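Local coordinates for carboxylesterase (Uncultured bacterium, PDB 5GMX), which hydrolyses carboxylic esters as a family VIII carboxylesterase and also acts on oxyimino cephalosporins, probably through a serine mechanism related to that of class C beta-lactamases, at residues N158-V163 with E312-R317. Numbering follows the deposited sequence.
With PMS (phenylmethanesulfonic acid), chain C.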
loop_
_atom_site.group_PDB
_atom_site.type_symbol
_atom_site.label_atom_id
_atom_site.label_comp_id
_atom_site.label_asym_id
_atom_site.label_seq_id
_atom_site.Cartn_x
_atom_site.Cartn_y
_atom_site.Cartn_z
ATOM N N ASN A 158 10.103 -8.727 14.063
ATOM C CA ASN A 158 9.688 -7.966 12.895
ATOM C C ASN A 158 10.071 -6.507 13.075
ATOM O O ASN A 158 9.982 -5.960 14.175
ATOM C CB ASN A 158 8.183 -8.115 12.627
ATOM C CG ASN A 158 7.352 -8.107 13.900
ATOM O OD1 ASN A 158 7.236 -9.128 14.580
ATOM N ND2 ASN A 158 6.750 -6.963 14.213
ATOM N N GLY A 159 10.568 -5.909 12.001
ATOM C CA GLY A 159 10.942 -4.510 11.992
ATOM C C GLY A 159 10.511 -3.942 10.653
ATOM O O GLY A 159 11.075 -4.281 9.619
ATOM N N TYR A 160 9.510 -3.073 10.683
ATOM C CA TYR A 160 8.930 -2.482 9.477
ATOM C C TYR A 160 9.976 -2.006 8.466
ATOM O O TYR A 160 10.775 -1.122 8.754
ATOM C CB TYR A 160 8.032 -1.318 9.885
ATOM C CG TYR A 160 7.163 -0.719 8.802
ATOM C CD1 TYR A 160 6.348 -1.514 8.012
ATOM C CD2 TYR A 160 7.116 0.654 8.617
ATOM C CE1 TYR A 160 5.529 -0.955 7.044
ATOM C CE2 TYR A 160 6.297 1.224 7.656
ATOM C CZ TYR A 160 5.504 0.416 6.879
ATOM O OH TYR A 160 4.697 0.988 5.932
ATOM N N HIS A 161 9.978 -2.627 7.292
ATOM C CA HIS A 161 10.866 -2.235 6.204
ATOM C C HIS A 161 10.245 -1.017 5.514
ATOM O O HIS A 161 9.696 -1.103 4.414
ATOM C CB HIS A 161 11.088 -3.419 5.243
ATOM C CG HIS A 161 11.889 -4.533 5.850
ATOM N ND1 HIS A 161 11.676 -4.988 7.133
ATOM C CD2 HIS A 161 12.910 -5.275 5.355
ATOM C CE1 HIS A 161 12.536 -5.957 7.407
ATOM N NE2 HIS A 161 13.295 -6.149 6.347
ATOM N N ALA A 162 10.334 0.117 6.205
ATOM C CA ALA A 162 9.525 1.308 5.937
ATOM C C ALA A 162 9.563 1.833 4.504
ATOM O O ALA A 162 8.552 2.316 3.991
ATOM C CB ALA A 162 9.938 2.416 6.884
ATOM N N VAL A 163 10.727 1.775 3.870
ATOM C CA VAL A 163 10.853 2.311 2.521
ATOM C C VAL A 163 11.233 1.214 1.532
ATOM O O VAL A 163 10.730 1.182 0.409
ATOM C CB VAL A 163 11.887 3.458 2.455
ATOM C CG1 VAL A 163 12.016 3.983 1.023
ATOM C CG2 VAL A 163 11.497 4.590 3.414
ATOM N N GLU A 312 9.960 -3.690 15.875
ATOM C CA GLU A 312 11.240 -3.036 16.157
ATOM C C GLU A 312 11.329 -1.619 15.589
ATOM O O GLU A 312 12.170 -0.830 16.015
ATOM C CB GLU A 312 12.401 -3.870 15.598
ATOM C CG GLU A 312 12.462 -5.319 16.075
ATOM C CD GLU A 312 12.836 -5.451 17.547
ATOM O OE1 GLU A 312 13.592 -4.590 18.053
ATOM O OE2 GLU A 312 12.382 -6.419 18.198
ATOM N N VAL A 313 10.486 -1.301 14.611
ATOM C CA VAL A 313 10.546 0.005 13.967
ATOM C C VAL A 313 9.346 0.868 14.331
ATOM O O VAL A 313 9.503 2.037 14.675
ATOM C CB VAL A 313 10.641 -0.126 12.422
ATOM C CG1 VAL A 313 10.556 1.235 11.760
ATOM C CG2 VAL A 313 11.938 -0.821 12.025
ATOM N N ILE A 314 8.151 0.288 14.264
ATOM C CA ILE A 314 6.915 1.031 14.506
ATOM C C ILE A 314 6.675 1.242 16.001
ATOM O O ILE A 314 6.162 2.277 16.416
ATOM C CB ILE A 314 5.700 0.307 13.866
ATOM C CG1 ILE A 314 5.812 0.343 12.337
ATOM C CG2 ILE A 314 4.381 0.923 14.322
ATOM C CD1 ILE A 314 4.844 -0.577 11.625
ATOM N N GLY A 315 7.081 0.272 16.812
ATOM C CA GLY A 315 7.046 0.443 18.252
ATOM C C GLY A 315 5.789 -0.077 18.923
ATOM O O GLY A 315 5.637 0.054 20.137
ATOM N N VAL A 316 4.875 -0.649 18.145
ATOM C CA VAL A 316 3.704 -1.287 18.731
ATOM C C VAL A 316 3.567 -2.708 18.220
ATOM O O VAL A 316 4.285 -3.120 17.309
ATOM C CB VAL A 316 2.403 -0.509 18.428
ATOM C CG1 VAL A 316 2.476 0.889 19.046
ATOM C CG2 VAL A 316 2.145 -0.434 16.926
ATOM N N ARG A 317 2.649 -3.465 18.806
ATOM C CA ARG A 317 2.419 -4.822 18.339
ATOM C C ARG A 317 1.761 -4.791 16.955
ATOM O O ARG A 317 0.652 -4.293 16.800
ATOM C CB ARG A 317 1.545 -5.596 19.313
ATOM C CG ARG A 317 2.104 -5.734 20.700
ATOM C CD ARG A 317 1.242 -6.684 21.511
ATOM N NE ARG A 317 1.341 -8.053 21.015
ATOM C CZ ARG A 317 0.303 -8.870 20.858
ATOM N NH1 ARG A 317 -0.922 -8.450 21.143
ATOM N NH2 ARG A 317 0.491 -10.104 20.407
HETATM C C PMS C . 6.120 5.024 4.374
HETATM S S PMS C . 4.534 4.546 5.023
HETATM C C1 PMS C . 6.927 5.848 5.362
HETATM C C2 PMS C . 6.849 7.234 5.344
HETATM C C3 PMS C . 7.590 7.988 6.245
HETATM C C4 PMS C . 8.415 7.359 7.164
HETATM C C5 PMS C . 8.497 5.974 7.184
HETATM C C6 PMS C . 7.758 5.223 6.282
HETATM O O2S PMS C . 4.505 4.355 6.524
HETATM O O1S PMS C . 3.520 5.654 4.857
#
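Asn-158 starts the contact with its backbone: its O accepts the amide N of Glu-312 at 2.8 Å, an almost straight bond (174° at the hydrogen) that comes in within the carbonyl plane. CG of Glu-312 sits beside the same oxygen, 3.2 Å from Asn-158 O and off the carbonyl plane, while the bend at chi2 turns the exposed residue's carboxylate away from Asn-158. Asn-158 ND2 is bonded to Asp-311 OD2; Asp-311 OD1 in turn takes the amides of Tyr-160, Val-313 and Ile-314, so one carboxylate ties the two loops together. At Gly-159 the two loops come closest, CA to CA, with Glu-312 CB 3.9 Å from Gly-159 CA. The Gly-159 carbonyl is turned to the other side, where His-161 ND1 donates to its O at 2.7 Å, though with a bent N-H...O angle of 130°.

Tyr-160 gives the largest share of the packing. Val-313 pushes its branched CB against the backbone here, with CG2 3.5 Å from Tyr-160 O, and its other methyl, CG1, lies near the Tyr-160 CB. Ile-314 reaches over one ring face: its CD1 stands 4.1 Å from the ring centroid in a CH-pi contact, displaced toward the CB end of the ring. With CG anti to the backbone N (chi1 -170°), the ring extends past this isoleucine and carries its hydroxyl to a hydrogen bond with Lys-74 NZ. O2S of the bound phenylmethanesulfonic acid lies at the ring edge, near its plane, a long 3.4 Å from Tyr-160 OH. His-161 centres an inverse gamma turn, after which Ala-162 CB rests 3.6 Å from C6 of the ligand phenyl ring and Ala-162 O is also hydrogen-bonded to Lys-74 NZ. Tyr-160, together with Ser-71 and Lys-74, fits the SxxK serine-hydrolase site of the beta-lactamase fold, with the tyrosine probably placed as in class C enzymes.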